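Local coordinates for VAO-type flavoprotein oxidase VAO615 (Myceliophthora thermophila, PDB 6F72) that binds one FAD bicovalently and probably acts as an oxidoreductase whose reduced form reacts rapidly with molecular oxygen, its substrate still unidentified, at residues D451-A456 / P467-G472. Residues are numbered along the deposited sequence; the frame is centred on the assembly and turned at random.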
loop_
_atom_site.group_PDB
_atom_site.type_symbol
_atom_site.label_atom_id
_atom_site.label_comp_id
_atom_site.label_asym_id
_atom_site.label_seq_id
_atom_site.Cartn_x
_atom_site.Cartn_y
_atom_site.Cartn_z
ATOM N N ASP A 451 -6.975 2.726 11.154
ATOM C CA ASP A 451 -7.762 1.524 11.121
ATOM C C ASP A 451 -7.569 0.744 12.404
ATOM O O ASP A 451 -6.519 0.842 13.041
ATOM C CB ASP A 451 -7.400 0.670 9.928
ATOM C CG ASP A 451 -8.582 0.434 9.037
ATOM O OD1 ASP A 451 -8.799 1.308 8.157
ATOM O OD2 ASP A 451 -9.287 -0.601 9.242
ATOM N N SER A 452 -8.593 -0.025 12.759
ATOM C CA SER A 452 -8.577 -0.855 13.954
ATOM C C SER A 452 -8.900 -2.297 13.596
ATOM O O SER A 452 -9.724 -2.565 12.708
ATOM C CB SER A 452 -9.545 -0.308 14.998
ATOM O OG SER A 452 -10.851 -0.186 14.471
ATOM N N PHE A 453 -8.240 -3.218 14.295
ATOM C CA PHE A 453 -8.260 -4.642 13.942
ATOM C C PHE A 453 -7.787 -5.516 15.097
ATOM O O PHE A 453 -6.997 -5.073 15.937
ATOM C CB PHE A 453 -7.350 -4.903 12.722
ATOM C CG PHE A 453 -5.920 -4.500 12.941
ATOM C CD1 PHE A 453 -5.002 -5.393 13.505
ATOM C CD2 PHE A 453 -5.491 -3.221 12.618
ATOM C CE1 PHE A 453 -3.689 -5.018 13.738
ATOM C CE2 PHE A 453 -4.177 -2.840 12.838
ATOM C CZ PHE A 453 -3.273 -3.734 13.398
ATOM N N SER A 454 -8.264 -6.760 15.111
ATOM C CA SER A 454 -7.680 -7.827 15.915
ATOM C C SER A 454 -7.349 -8.988 14.967
ATOM O O SER A 454 -8.244 -9.560 14.354
ATOM C CB SER A 454 -8.643 -8.260 17.022
ATOM O OG SER A 454 -8.075 -9.301 17.788
ATOM N N VAL A 455 -6.063 -9.302 14.823
ATOM C CA VAL A 455 -5.602 -10.318 13.858
ATOM C C VAL A 455 -4.775 -11.449 14.513
ATOM O O VAL A 455 -4.002 -12.148 13.838
ATOM C CB VAL A 455 -4.834 -9.698 12.657
ATOM C CG1 VAL A 455 -5.731 -8.782 11.817
ATOM C CG2 VAL A 455 -3.571 -8.979 13.109
ATOM N N ALA A 456 -4.923 -11.608 15.827
ATOM C CA ALA A 456 -4.268 -12.691 16.544
ATOM C C ALA A 456 -5.189 -13.912 16.593
ATOM O O ALA A 456 -6.419 -13.777 16.539
ATOM C CB ALA A 456 -3.878 -12.244 17.947
ATOM N N PRO A 467 5.447 -9.445 13.935
ATOM C CA PRO A 467 4.680 -9.813 15.137
ATOM C C PRO A 467 3.845 -8.688 15.774
ATOM O O PRO A 467 2.821 -8.977 16.395
ATOM C CB PRO A 467 5.752 -10.327 16.101
ATOM C CG PRO A 467 7.034 -9.766 15.587
ATOM C CD PRO A 467 6.878 -9.754 14.097
ATOM N N ALA A 468 4.240 -7.429 15.577
ATOM C CA ALA A 468 3.456 -6.275 16.059
ATOM C C ALA A 468 2.020 -6.305 15.532
ATOM O O ALA A 468 1.099 -5.878 16.217
ATOM C CB ALA A 468 4.131 -4.951 15.697
ATOM N N TRP A 469 1.827 -6.853 14.331
ATOM C CA TRP A 469 0.478 -7.093 13.829
ATOM C C TRP A 469 -0.389 -7.909 14.801
ATOM O O TRP A 469 -1.560 -7.590 14.989
ATOM C CB TRP A 469 0.517 -7.770 12.470
ATOM C CG TRP A 469 0.856 -6.872 11.311
ATOM C CD1 TRP A 469 2.040 -6.826 10.631
ATOM C CD2 TRP A 469 -0.007 -5.908 10.683
ATOM N NE1 TRP A 469 1.961 -5.912 9.597
ATOM C CE2 TRP A 469 0.723 -5.325 9.617
ATOM C CE3 TRP A 469 -1.325 -5.478 10.918
ATOM C CZ2 TRP A 469 0.180 -4.320 8.786
ATOM C CZ3 TRP A 469 -1.871 -4.487 10.093
ATOM C CH2 TRP A 469 -1.111 -3.914 9.034
ATOM N N ARG A 470 0.180 -8.938 15.431
ATOM C CA ARG A 470 -0.605 -9.802 16.339
ATOM C C ARG A 470 -0.995 -9.107 17.657
ATOM O O ARG A 470 -2.096 -9.310 18.180
ATOM C CB ARG A 470 0.106 -11.141 16.621
ATOM C CG ARG A 470 0.647 -11.856 15.387
ATOM C CD ARG A 470 -0.449 -12.214 14.392
ATOM N NE ARG A 470 0.105 -12.819 13.187
ATOM C CZ ARG A 470 -0.538 -12.942 12.027
ATOM N NH1 ARG A 470 -1.783 -12.504 11.888
ATOM N NH2 ARG A 470 0.075 -13.521 11.004
ATOM N N THR A 471 -0.088 -8.297 18.182
ATOM C CA THR A 471 -0.368 -7.522 19.400
ATOM C C THR A 471 -1.021 -6.160 19.091
ATOM O O THR A 471 -1.648 -5.555 19.968
ATOM C CB THR A 471 0.896 -7.346 20.269
ATOM O OG1 THR A 471 1.941 -6.781 19.473
ATOM C CG2 THR A 471 1.375 -8.688 20.836
ATOM N N GLY A 472 -0.895 -5.701 17.838
ATOM C CA GLY A 472 -1.456 -4.422 17.399
ATOM C C GLY A 472 -2.965 -4.348 17.427
ATOM O O GLY A 472 -3.649 -5.366 17.230
HETATM O O HOH W 1 -6.155 -5.871 18.483
HETATM O O HOH W 2 -4.765 -8.881 18.654
HETATM O O HOH W 3 -3.929 -7.901 16.339
#
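Residues 453-456 and the short helix 468-471 approach to 4.7 Å between the CA atoms of Ala-456 and Arg-470; the antiparallel pairing of strands 448-452 and 472-480 persists to the backbone hydrogen bond of Phe-453 with Met-473, and the chains separate beyond it. The arrangement is a beta hairpin with a long connection, 453-471, that ends in the short helix 468-471; the helix runs directly into the return strand, and both strands belong to the large antiparallel sheet of this VAO-type flavoprotein. Waters span the parting. One accepts from Val-455 N and donates toward Trp-469 O and Gly-472 O, which compete for its protons with acceptors elsewhere; a second donates to Phe-453 O and Gly-472 O, both at 2.8 Å.

The apolar part centres on Phe-453, whose CB points at the helix. Trp-469 CZ3 lies over one face of its ring, and Phe-453 CZ comes within 3.6 Å of Trp-469 CE3. The planes of the phenyl ring and the six-membered indole ring are inclined at 45°, with centroids 5.3 Å apart. Trp-469 O sits in the plane of the phenyl ring at its edge, 3.6 Å from Phe-453 CE1. The side chain of Trp-469, edge-to-face with Tyr-516, lies about 6 Å from the bound FAD, which places this end of the contact near the cofactor. With Val-455 CG1 anti to the carbonyl carbon (chi1 -64°), CG2 falls between the backbone N and that carbon, 3.1 Å from Trp-469 O.

Arg-470 closes the far end. A bend at chi2 folds the chain back, while NH2 forms a salt bridge with Asp-249, a second grip that should limit rotation of the guanidinium. Arg-470 NH1 donates to Val-455 O at 3.0 Å through a bent bond, N-H...O 143°, with the donor tilted from the carbonyl plane.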